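Local coordinates for probable antibiotics synthesis protein (Thermus thermophilus, PDB 1V70) that is of unknown function but has a cupin fold, is probably linked to antibiotic synthesis and probably binds a metal ion, at residues E2-L6 with P21-S25; Y12-A18 with Y33-Q39; A40-H46 with G82-R88; S49-A55 with M75-A81. One frame throughout, in Å; residues are numbered along the deposited sequence. Where two conformers were deposited one is given.

Interaction 1 of 4, residues E2-L6 with P21-S25. With NA (sodium ion), chain B.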
# COMPACT_ATOMS: atom_id res chain seq x y z
N GLU A 2 -4.12 9.53 -12.01
CA GLU A 2 -5.15 9.28 -11.03
C GLU A 2 -4.53 9.52 -9.68
O GLU A 2 -3.45 9.03 -9.39
CB GLU A 2 -5.64 7.83 -11.15
CG GLU A 2 -6.45 7.56 -12.44
CD GLU A 2 -6.94 6.12 -12.49
OE1 GLU A 2 -7.54 5.66 -11.53
OE2 GLU A 2 -6.78 5.49 -13.53
N ILE A 3 -5.20 10.32 -8.87
CA ILE A 3 -4.69 10.65 -7.54
C ILE A 3 -5.88 10.80 -6.61
O ILE A 3 -6.91 11.38 -6.97
CB ILE A 3 -3.84 11.95 -7.60
CG1 ILE A 3 -3.27 12.27 -6.22
CG2 ILE A 3 -4.68 13.10 -8.14
CD1 ILE A 3 -2.16 13.31 -6.26
N LYS A 4 -5.75 10.25 -5.41
CA LYS A 4 -6.85 10.28 -4.44
C LYS A 4 -6.36 10.53 -3.03
O LYS A 4 -5.24 10.17 -2.67
CB LYS A 4 -7.58 8.93 -4.45
CG LYS A 4 -8.27 8.57 -5.76
CD LYS A 4 -9.54 9.38 -5.96
CE LYS A 4 -10.23 9.00 -7.26
NZ LYS A 4 -11.52 9.73 -7.41
N ASP A 5 -7.21 11.16 -2.23
CA ASP A 5 -6.91 11.40 -0.83
C ASP A 5 -7.68 10.27 -0.15
O ASP A 5 -8.91 10.32 -0.04
CB ASP A 5 -7.47 12.75 -0.37
CG ASP A 5 -7.15 13.04 1.09
OD1 ASP A 5 -6.83 12.09 1.83
OD2 ASP A 5 -7.24 14.22 1.50
N LEU A 6 -6.96 9.23 0.28
CA LEU A 6 -7.60 8.08 0.91
C LEU A 6 -8.43 8.45 2.13
O LEU A 6 -9.41 7.76 2.45
CB LEU A 6 -6.55 7.03 1.28
CG LEU A 6 -6.05 6.13 0.14
CD1 LEU A 6 -5.54 6.96 -1.02
CD2 LEU A 6 -4.97 5.21 0.67
N PRO A 21 -12.73 0.67 -3.64
CA PRO A 21 -11.70 0.68 -4.68
C PRO A 21 -11.06 2.05 -4.82
O PRO A 21 -11.75 3.07 -4.87
CB PRO A 21 -12.49 0.29 -5.93
CG PRO A 21 -13.62 -0.53 -5.39
CD PRO A 21 -14.03 0.27 -4.19
N VAL A 22 -9.73 2.08 -4.86
CA VAL A 22 -9.00 3.33 -5.02
C VAL A 22 -8.52 3.37 -6.47
O VAL A 22 -8.88 4.28 -7.23
CB VAL A 22 -7.80 3.41 -4.05
CG1 VAL A 22 -7.08 4.74 -4.23
CG2 VAL A 22 -8.28 3.27 -2.61
N PHE A 23 -7.71 2.38 -6.84
CA PHE A 23 -7.19 2.24 -8.20
C PHE A 23 -7.33 0.77 -8.59
O PHE A 23 -7.34 -0.11 -7.72
CB PHE A 23 -5.71 2.60 -8.29
CG PHE A 23 -5.36 3.95 -7.76
CD1 PHE A 23 -5.93 5.11 -8.29
CD2 PHE A 23 -4.43 4.08 -6.73
CE1 PHE A 23 -5.57 6.36 -7.81
CE2 PHE A 23 -4.07 5.32 -6.24
CZ PHE A 23 -4.64 6.47 -6.78
N GLN A 24 -7.43 0.51 -9.88
CA GLN A 24 -7.55 -0.88 -10.34
C GLN A 24 -7.06 -1.04 -11.77
O GLN A 24 -7.22 -0.16 -12.61
CB GLN A 24 -9.02 -1.33 -10.20
CG GLN A 24 -10.01 -0.64 -11.17
CD GLN A 24 -10.24 0.80 -10.76
OE1 GLN A 24 -9.61 1.73 -11.24
NE2 GLN A 24 -11.23 0.98 -9.86
N SER A 25 -6.46 -2.19 -12.03
CA SER A 25 -5.96 -2.54 -13.35
C SER A 25 -5.85 -4.05 -13.33
O SER A 25 -6.02 -4.67 -12.28
CB SER A 25 -4.58 -1.92 -13.59
OG SER A 25 -3.59 -2.56 -12.81
NA NA B . -10.60 5.21 -8.48
O HOH W 1 -7.11 2.95 -11.64
O HOH W 2 -9.07 6.80 -9.58
O HOH W 3 -12.20 3.24 -8.17
O HOH W 4 -11.62 5.72 -6.11
O HOH W 5 -10.68 4.01 -10.77
O HOH W 6 -12.69 6.55 -9.30

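Interaction 2 of 4, residues Y12-A18 with Y33-Q39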
# COMPACT_ATOMS: atom_id res chain seq x y z
N TYR A 12 -17.94 3.67 5.91
CA TYR A 12 -18.30 2.40 6.54
C TYR A 12 -19.66 1.90 6.07
O TYR A 12 -20.48 2.66 5.55
CB TYR A 12 -18.27 2.55 8.06
CG TYR A 12 -16.87 2.80 8.58
CD1 TYR A 12 -16.00 1.74 8.82
CD2 TYR A 12 -16.41 4.10 8.77
CE1 TYR A 12 -14.69 1.97 9.23
CE2 TYR A 12 -15.10 4.34 9.19
CZ TYR A 12 -14.24 3.27 9.41
OH TYR A 12 -12.94 3.50 9.81
N ASN A 13 -19.89 0.60 6.25
CA ASN A 13 -21.13 -0.05 5.84
C ASN A 13 -21.66 -0.81 7.05
O ASN A 13 -20.97 -1.67 7.59
CB ASN A 13 -20.84 -1.01 4.69
CG ASN A 13 -22.09 -1.65 4.12
OD1 ASN A 13 -23.05 -1.90 4.83
ND2 ASN A 13 -22.07 -1.93 2.82
N PRO A 14 -22.89 -0.51 7.50
CA PRO A 14 -23.44 -1.20 8.66
C PRO A 14 -23.78 -2.67 8.42
O PRO A 14 -23.86 -3.46 9.37
CB PRO A 14 -24.68 -0.37 9.00
CG PRO A 14 -25.12 0.11 7.66
CD PRO A 14 -23.82 0.52 7.00
N GLU A 15 -23.96 -3.04 7.16
CA GLU A 15 -24.34 -4.41 6.78
C GLU A 15 -23.15 -5.39 6.74
O GLU A 15 -23.26 -6.54 7.13
CB GLU A 15 -25.04 -4.37 5.42
CG GLU A 15 -25.48 -5.76 4.93
CD GLU A 15 -26.77 -6.18 5.61
OE1 GLU A 15 -26.86 -6.09 6.83
OE2 GLU A 15 -27.67 -6.65 4.92
N LYS A 16 -22.01 -4.93 6.24
CA LYS A 16 -20.83 -5.78 6.11
C LYS A 16 -19.61 -4.91 5.87
O LYS A 16 -19.72 -3.71 5.67
CB LYS A 16 -21.01 -6.73 4.93
CG LYS A 16 -21.15 -6.01 3.59
CD LYS A 16 -21.24 -6.99 2.43
CE LYS A 16 -21.31 -6.25 1.11
NZ LYS A 16 -21.38 -7.19 -0.05
N MET A 17 -18.43 -5.53 5.89
CA MET A 17 -17.20 -4.79 5.65
C MET A 17 -17.28 -4.07 4.32
O MET A 17 -17.71 -4.63 3.31
CB MET A 17 -16.00 -5.74 5.64
CG MET A 17 -14.70 -5.07 5.24
SD MET A 17 -13.33 -6.22 5.08
CE MET A 17 -13.68 -6.93 3.49
N ALA A 18 -16.84 -2.81 4.30
CA ALA A 18 -16.85 -2.03 3.08
C ALA A 18 -15.53 -2.19 2.34
O ALA A 18 -14.45 -2.11 2.93
CB ALA A 18 -17.09 -0.56 3.40
N TYR A 33 -10.18 -1.23 3.04
CA TYR A 33 -11.18 -2.09 3.67
C TYR A 33 -11.55 -1.36 4.94
O TYR A 33 -10.67 -0.99 5.73
CB TYR A 33 -10.61 -3.46 4.05
CG TYR A 33 -10.45 -4.47 2.93
CD1 TYR A 33 -10.17 -5.80 3.24
CD2 TYR A 33 -10.54 -4.10 1.59
CE1 TYR A 33 -9.97 -6.75 2.23
CE2 TYR A 33 -10.34 -5.05 0.57
CZ TYR A 33 -10.06 -6.37 0.91
OH TYR A 33 -9.84 -7.31 -0.07
N ALA A 34 -12.84 -1.12 5.15
CA ALA A 34 -13.31 -0.43 6.34
C ALA A 34 -14.15 -1.41 7.13
O ALA A 34 -15.21 -1.85 6.66
CB ALA A 34 -14.13 0.80 5.95
N LEU A 35 -13.68 -1.76 8.32
CA LEU A 35 -14.36 -2.72 9.17
C LEU A 35 -14.87 -2.16 10.49
O LEU A 35 -14.11 -1.63 11.29
CB LEU A 35 -13.42 -3.90 9.50
CG LEU A 35 -12.83 -4.76 8.39
CD1 LEU A 35 -11.67 -4.04 7.72
CD2 LEU A 35 -12.34 -6.08 8.99
N LEU A 36 -16.17 -2.28 10.70
CA LEU A 36 -16.76 -1.85 11.96
C LEU A 36 -16.52 -3.03 12.89
O LEU A 36 -16.21 -4.14 12.43
CB LEU A 36 -18.26 -1.60 11.80
CG LEU A 36 -18.68 -0.41 10.93
CD1 LEU A 36 -20.20 -0.39 10.77
CD2 LEU A 36 -18.20 0.89 11.57
N PRO A 37 -16.63 -2.82 14.21
CA PRO A 37 -16.42 -3.93 15.15
C PRO A 37 -17.28 -5.14 14.79
O PRO A 37 -18.47 -5.00 14.52
CB PRO A 37 -16.83 -3.32 16.49
CG PRO A 37 -16.40 -1.90 16.34
CD PRO A 37 -16.85 -1.56 14.93
N GLY A 38 -16.66 -6.32 14.76
CA GLY A 38 -17.39 -7.53 14.43
C GLY A 38 -17.39 -7.90 12.96
O GLY A 38 -17.75 -9.02 12.60
N GLN A 39 -17.00 -6.97 12.09
CA GLN A 39 -16.99 -7.25 10.67
C GLN A 39 -15.70 -7.96 10.26
O GLN A 39 -14.72 -7.96 11.01
CB GLN A 39 -17.18 -5.96 9.87
CG GLN A 39 -18.52 -5.30 10.17
CD GLN A 39 -18.85 -4.18 9.21
OE1 GLN A 39 -17.97 -3.43 8.79
NE2 GLN A 39 -20.13 -4.05 8.87
O HOH W 7 -17.83 -1.01 7.31
O HOH W 8 -22.12 -5.94 10.05

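Interaction 3 of 4, residues A40-H46 with G82-R88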
# COMPACT_ATOMS: atom_id res chain seq x y z
N ALA A 40 -15.71 -8.55 9.08
CA ALA A 40 -14.54 -9.29 8.62
C ALA A 40 -14.57 -9.65 7.15
O ALA A 40 -15.62 -9.57 6.49
CB ALA A 40 -14.41 -10.57 9.44
N GLN A 41 -13.41 -10.02 6.63
CA GLN A 41 -13.30 -10.54 5.32
C GLN A 41 -13.16 -12.00 5.53
O GLN A 41 -12.24 -12.48 6.17
CB GLN A 41 -12.03 -10.01 4.66
CG GLN A 41 -11.85 -10.66 3.21
CD GLN A 41 -10.74 -10.02 2.42
OE1 GLN A 41 -9.57 -10.01 2.80
NE2 GLN A 41 -11.12 -9.50 1.23
N LYS A 42 -14.12 -12.78 5.05
CA LYS A 42 -14.10 -14.22 5.26
C LYS A 42 -12.82 -14.81 4.69
O LYS A 42 -12.25 -14.29 3.73
CB LYS A 42 -15.30 -14.89 4.60
CG LYS A 42 -16.65 -14.35 5.01
CD LYS A 42 -17.77 -15.10 4.30
CE LYS A 42 -19.14 -14.52 4.64
NZ LYS A 42 -19.26 -13.11 4.20
N VAL A 43 -12.38 -15.91 5.29
CA VAL A 43 -11.17 -16.58 4.85
C VAL A 43 -11.35 -17.10 3.43
O VAL A 43 -12.38 -17.69 3.10
CB VAL A 43 -10.83 -17.76 5.77
CG1 VAL A 43 -9.61 -18.51 5.24
CG2 VAL A 43 -10.57 -17.25 7.18
N HIS A 44 -10.36 -16.87 2.59
CA HIS A 44 -10.44 -17.42 1.26
C HIS A 44 -9.05 -17.57 0.65
O HIS A 44 -8.04 -17.23 1.25
CB HIS A 44 -11.29 -16.47 0.42
CG HIS A 44 -10.58 -15.14 0.30
ND1 HIS A 44 -10.05 -14.70 -0.87
CD2 HIS A 44 -10.42 -14.14 1.26
CE1 HIS A 44 -9.59 -13.46 -0.61
NE2 HIS A 44 -9.80 -13.10 0.66
N VAL A 45 -9.02 -18.19 -0.52
CA VAL A 45 -7.77 -18.49 -1.20
C VAL A 45 -7.78 -17.93 -2.61
O VAL A 45 -8.76 -18.08 -3.35
CB VAL A 45 -7.55 -20.02 -1.30
CG1 VAL A 45 -6.33 -20.32 -2.16
CG2 VAL A 45 -7.37 -20.62 0.08
N HIS A 46 -6.69 -17.25 -2.97
CA HIS A 46 -6.53 -16.71 -4.32
C HIS A 46 -5.53 -17.64 -4.99
O HIS A 46 -4.39 -17.74 -4.54
CB HIS A 46 -5.95 -15.29 -4.29
CG HIS A 46 -6.93 -14.25 -3.86
ND1 HIS A 46 -8.15 -14.06 -4.48
CD2 HIS A 46 -6.86 -13.30 -2.89
CE1 HIS A 46 -8.78 -13.05 -3.91
NE2 HIS A 46 -8.02 -12.58 -2.94
N GLY A 82 -2.44 -18.94 -2.71
CA GLY A 82 -2.61 -20.31 -2.25
C GLY A 82 -2.85 -20.45 -0.76
O GLY A 82 -3.36 -21.48 -0.31
N ALA A 83 -2.49 -19.43 0.00
CA ALA A 83 -2.68 -19.48 1.45
C ALA A 83 -4.04 -18.94 1.86
O ALA A 83 -4.47 -17.88 1.41
CB ALA A 83 -1.58 -18.68 2.14
N PRO A 84 -4.76 -19.69 2.72
CA PRO A 84 -6.07 -19.22 3.17
C PRO A 84 -5.81 -17.97 4.01
O PRO A 84 -4.92 -17.97 4.86
CB PRO A 84 -6.59 -20.39 4.00
CG PRO A 84 -5.95 -21.58 3.32
CD PRO A 84 -4.54 -21.09 3.12
N HIS A 85 -6.56 -16.91 3.77
CA HIS A 85 -6.35 -15.68 4.53
C HIS A 85 -7.63 -14.89 4.74
O HIS A 85 -8.57 -14.98 3.95
CB HIS A 85 -5.32 -14.80 3.81
CG HIS A 85 -5.78 -14.33 2.46
ND1 HIS A 85 -5.77 -15.15 1.35
CD2 HIS A 85 -6.33 -13.16 2.06
CE1 HIS A 85 -6.30 -14.51 0.33
NE2 HIS A 85 -6.65 -13.30 0.74
N GLY A 86 -7.65 -14.11 5.81
CA GLY A 86 -8.80 -13.28 6.11
C GLY A 86 -8.43 -12.27 7.17
O GLY A 86 -7.31 -12.28 7.68
N VAL A 87 -9.37 -11.39 7.50
CA VAL A 87 -9.13 -10.38 8.52
C VAL A 87 -10.43 -10.13 9.27
O VAL A 87 -11.51 -10.11 8.67
CB VAL A 87 -8.59 -9.06 7.91
CG1 VAL A 87 -9.61 -8.44 6.97
CG2 VAL A 87 -8.22 -8.09 9.01
N ARG A 88 -10.34 -9.97 10.58
CA ARG A 88 -11.49 -9.78 11.46
C ARG A 88 -11.28 -8.60 12.39
O ARG A 88 -10.21 -8.42 12.97
CB ARG A 88 -11.70 -11.04 12.30
CG ARG A 88 -11.68 -12.34 11.50
CD ARG A 88 -12.11 -13.54 12.35
NE ARG A 88 -11.53 -13.48 13.69
CZ ARG A 88 -10.42 -14.21 13.94
NH1 ARG A 88 -9.86 -14.92 12.97
NH2 ARG A 88 -9.92 -14.24 15.19
O HOH W 9 -4.50 -16.95 -1.18

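Interaction 4 of 4, residues S49-A55 with M75-A81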
# COMPACT_ATOMS: atom_id res chain seq x y z
N SER A 49 -2.88 -14.92 -6.87
CA SER A 49 -2.69 -13.53 -6.48
C SER A 49 -2.15 -13.43 -5.06
O SER A 49 -2.55 -14.19 -4.18
CB SER A 49 -4.02 -12.76 -6.55
OG SER A 49 -4.51 -12.68 -7.87
N ASP A 50 -1.23 -12.49 -4.85
CA ASP A 50 -0.68 -12.26 -3.52
C ASP A 50 -1.46 -11.07 -2.96
O ASP A 50 -1.95 -10.24 -3.72
CB ASP A 50 0.81 -11.90 -3.57
CG ASP A 50 1.68 -13.06 -3.99
OD1 ASP A 50 1.35 -14.22 -3.67
OD2 ASP A 50 2.72 -12.81 -4.63
N LYS A 51 -1.58 -11.00 -1.64
CA LYS A 51 -2.29 -9.89 -1.02
C LYS A 51 -1.52 -9.38 0.19
O LYS A 51 -0.89 -10.15 0.90
CB LYS A 51 -3.70 -10.33 -0.60
CG LYS A 51 -4.49 -9.22 0.08
CD LYS A 51 -5.82 -9.72 0.61
CE LYS A 51 -6.74 -10.16 -0.51
NZ LYS A 51 -8.03 -10.66 0.02
N VAL A 52 -1.56 -8.07 0.39
CA VAL A 52 -0.90 -7.47 1.54
C VAL A 52 -1.89 -6.54 2.25
O VAL A 52 -2.53 -5.69 1.61
CB VAL A 52 0.34 -6.63 1.15
CG1 VAL A 52 0.94 -5.99 2.39
CG2 VAL A 52 1.37 -7.52 0.47
N TYR A 53 -2.02 -6.72 3.56
CA TYR A 53 -2.89 -5.89 4.39
C TYR A 53 -2.00 -4.92 5.16
O TYR A 53 -0.99 -5.33 5.73
CB TYR A 53 -3.61 -6.74 5.45
CG TYR A 53 -4.58 -7.77 4.93
CD1 TYR A 53 -5.87 -7.41 4.51
CD2 TYR A 53 -4.25 -9.12 4.94
CE1 TYR A 53 -6.79 -8.37 4.11
CE2 TYR A 53 -5.16 -10.09 4.55
CZ TYR A 53 -6.43 -9.71 4.14
OH TYR A 53 -7.34 -10.68 3.80
N TYR A 54 -2.36 -3.65 5.18
CA TYR A 54 -1.62 -2.63 5.92
C TYR A 54 -2.63 -1.88 6.79
O TYR A 54 -3.64 -1.40 6.28
CB TYR A 54 -0.91 -1.65 4.98
CG TYR A 54 -0.26 -0.50 5.71
CD1 TYR A 54 0.90 -0.68 6.45
CD2 TYR A 54 -0.82 0.78 5.67
CE1 TYR A 54 1.49 0.38 7.15
CE2 TYR A 54 -0.24 1.84 6.37
CZ TYR A 54 0.91 1.63 7.10
OH TYR A 54 1.49 2.68 7.78
N ALA A 55 -2.37 -1.80 8.09
CA ALA A 55 -3.29 -1.11 8.99
C ALA A 55 -3.09 0.40 9.02
O ALA A 55 -2.02 0.89 9.40
CB ALA A 55 -3.17 -1.70 10.40
N MET A 75 1.55 -1.57 10.70
CA MET A 75 1.96 -2.95 10.45
C MET A 75 1.34 -3.51 9.18
O MET A 75 0.20 -3.17 8.83
CB MET A 75 1.56 -3.83 11.64
CG MET A 75 2.31 -3.53 12.93
SD MET A 75 1.70 -4.46 14.35
CE MET A 75 2.18 -6.13 13.90
N ALA A 76 2.09 -4.37 8.50
CA ALA A 76 1.63 -5.01 7.28
C ALA A 76 1.85 -6.51 7.35
O ALA A 76 2.82 -6.98 7.95
CB ALA A 76 2.37 -4.43 6.07
N ALA A 77 0.94 -7.26 6.74
CA ALA A 77 1.01 -8.72 6.70
C ALA A 77 0.83 -9.19 5.26
O ALA A 77 -0.03 -8.68 4.53
CB ALA A 77 -0.07 -9.32 7.59
N PHE A 78 1.64 -10.17 4.86
CA PHE A 78 1.64 -10.72 3.51
C PHE A 78 0.92 -12.07 3.44
O PHE A 78 1.21 -12.98 4.21
CB PHE A 78 3.09 -10.89 3.05
CG PHE A 78 3.24 -11.32 1.62
CD1 PHE A 78 3.12 -10.39 0.59
CD2 PHE A 78 3.51 -12.64 1.30
CE1 PHE A 78 3.27 -10.78 -0.75
CE2 PHE A 78 3.65 -13.05 -0.03
CZ PHE A 78 3.53 -12.11 -1.05
N ALA A 79 -0.02 -12.19 2.50
CA ALA A 79 -0.76 -13.44 2.30
C ALA A 79 -0.43 -13.92 0.89
O ALA A 79 -0.99 -13.44 -0.10
CB ALA A 79 -2.26 -13.19 2.44
N PRO A 80 0.50 -14.88 0.77
CA PRO A 80 0.87 -15.40 -0.55
C PRO A 80 -0.22 -16.22 -1.22
O PRO A 80 -1.05 -16.83 -0.56
CB PRO A 80 2.12 -16.23 -0.24
CG PRO A 80 1.83 -16.77 1.12
CD PRO A 80 1.25 -15.56 1.84
N ALA A 81 -0.20 -16.23 -2.55
CA ALA A 81 -1.17 -16.98 -3.33
C ALA A 81 -1.22 -18.42 -2.84
O ALA A 81 -0.19 -19.04 -2.58
CB ALA A 81 -0.78 -16.94 -4.81
O HOH W 10 -3.32 -14.31 -1.53

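Interaction 1 of 4, residues E2-L6 with P21-S25
Glu2 OE1, which lies beside the ring of Phe23, accepts hydrogen bonds from two waters, and each of these leads across to the strand 21-25. One water lies 2.7 Å from Glu2 OE1 and itself accepts the backbone N-H of Gln24. The other, also 2.7 Å from Glu2 OE1, is a ligand of the sodium ion. The meeting illustrates how a classic beta bulge can turn a backbone carbonyl to new use: Val22 and Phe23 both face Tyr30 on the neighbouring strand, and the helix-like psi of Val22 (-60°) breaks the regular alternation. Val22 O stands 2.3 Å from the sodium ion, and five waters complete its six ligands. Only Val22 O binds the ion directly; Glu2 OE1, Pro21 O and the Gln24 side-chain amide reach it through its waters.

Away from the water the contact is largely van der Waals packing round the Phe23 ring. The ring receives Glu2 CB obliquely at CE1 (3.6 Å), while Ile3 N comes to its edge, near the ring plane; Val22 CG1 sits over the centre of one face, 3.6 Å above the plane. The side chains of Glu2 and Phe23 run past one another in opposite senses, the carboxylate turned 67° from the ring plane. Strand 2-5 pairs antiparallel with a strand of the second subunit, and Phe78 of that subunit meets the Phe23 ring. Lys4 first heads for the segment 21-25, then bends at chi2 (-75°), which brings its CE to 4.0 Å from the sodium ion.

Interaction 2 of 4, residues Y12-A18 with Y33-Q39
Met17 packs into the strand end at Tyr33 and Leu35, and this is the dense half of a contact whose other half dissolves into turns and water. With CG anti to the backbone N (chi1 173°), Met17 runs alongside Leu35, its SD 3.7 Å from Leu35 CG; the bend at chi3 then carries CE over one face of the Tyr33 ring, a CH-pi contact joined by an oblique Met-aromatic approach of the sulfur. Next to it Ala18 and Ala34 form an antiparallel hydrogen-bonded pair, Ala34 N reaching Ala18 O at 2.9 Å. Tyr12 also packs on Ala34: its CE1 lies 3.5 Å from Ala34 CB, and Leu36 CD2 meets the ring obliquely.

Toward the solvent, order comes from polar atoms instead. Gln39 stretches its amide into the loop, where NE2 donates to Asn13 O at 2.8 Å, nearly head-on to the carbonyl and almost in the amide's own plane. Its OE1 turns back to accept Leu36 N, from above the carbonyl plane, so both ends of the amide are fixed. A water accepts from Asn13 N and lies within hydrogen-bonding reach of Ala34 O and Gln39 OE1; another joins Gln39 NE2 to Pro14 O. Asn13 OD1 takes the N-H of Glu15 (2.7 Å), beyond which Glu15 and Lys16 extend outward.

The arrangement is an Asx turn joined to a type II beta turn, Leu36 to Gln39, by the Gln39 side chain, at the open end of the 18-25/28-35 beta hairpin in a cupin fold.

Interaction 3 of 4, residues A40-H46 with G82-R88
His44 and His85 meet through both backbones and rings, in an antiparallel strand pair interrupted by a beta bulge. Among the backbone bonds, His44 N to His85 O and His85 N to His44 O (both 2.9 Å) form one hydrogen-bonded pair, and Gln41 N to Val87 O (2.8 Å) belongs to the other; between them the register slips by one residue. Farther on, Gly82 N donates to His46 O, and a water bridges His46 N and Ala83 O.

The aromatic group is a cluster of three histidines. His85 CE1 lies over one face of the His44 ring, the planes at 53°, while His46 CD2 comes to the edge of the His85 ring, 3.5 Å from His85 CE1. In His85 the ring is tucked between backbone N and carbonyl carbon (chi1 63°), and its ND1 donates to Ala83 O at 3.0 Å, almost straight and in the ring plane, which fixes the ring's rotation. Its NE2 is hydrogen-bonded to Lys51 NZ.

Apolar contacts lie around Pro84: Val43 CG1 meets Pro84 CB at 3.8 Å, and Val45 CG2 runs alongside Pro84 CG at 3.7 Å.

The sodium ion is bound far from here, yet a His-X-His sequence at the end of strand 40-44, with a third histidine on strand 85-88, is consistent with the cupin metal site; Lys51 falls where that motif has its glutamate, which probably sets this site apart from a classical one.

Interaction 4 of 4, residues S49-A55 with M75-A81
Strands 50-55 and 75-79 run antiparallel at 164°, their axes 4.7 Å apart, with Lys51-Ala79 and Tyr53-Ala77 as hydrogen-bonded pairs and Ala55 N reaching Met75 O as a further rung. Between these rungs Val52 and Phe78 face each other in a non-hydrogen-bonded pair. Phe78 CG is anti to the backbone N (chi1 -174°), which lays the ring along the neighbouring strand: Val52 CG2 comes to its edge at 3.4 Å from Phe78 CD1, and Asp50 CG sits obliquely 3.6 Å from Phe78 CZ. Farther along the same face, Ala76 CB touches the edge of the Tyr54 ring. The other face, with Lys51, Tyr53, Ala77 and Ala79, looks into the barrel, where Tyr53 packs on Val62 and Leu71, Tyr53 OH bonds Gln41 and Lys51 NZ bonds His85.

At the end of the ladder Asp50 OD1 accepts Ala81 N at 2.8 Å, nearly along its C-O axis, while a water bridges Ser49 O and Ala79 O. The carboxylate serves two purposes: OD1 fastens the turn after strand 75-79, and OD2 forms a salt bridge with Arg27 and a hydrogen bond with Ser25, both of the second subunit, so its charge is probably well compensated though buried.

How the interactions relate
The four contacts grade from core to surface. Interaction 4 is buried and regular, a backbone ladder flanked mostly by apolar and aromatic side chains, with a charged residue at its end. Interaction 3, about 10 Å away between centres, belongs to the facing sheet; its histidines meet Lys51 of interaction 4 inside the barrel, and Gln41 joins Tyr53 there. Interaction 2 lies at the open end of the 18-25/28-35 hairpin: Tyr33 reaches Gln41 through its hydroxyl, while the loops mix apolar packing with bound water. Interaction 1 is the most peripheral, about 15 Å from the chain centre, and is bridged largely by water and a sodium ion. Interactions 1, 2 and 4 reach the same sheet, yet just 1 and 4 touch the second subunit.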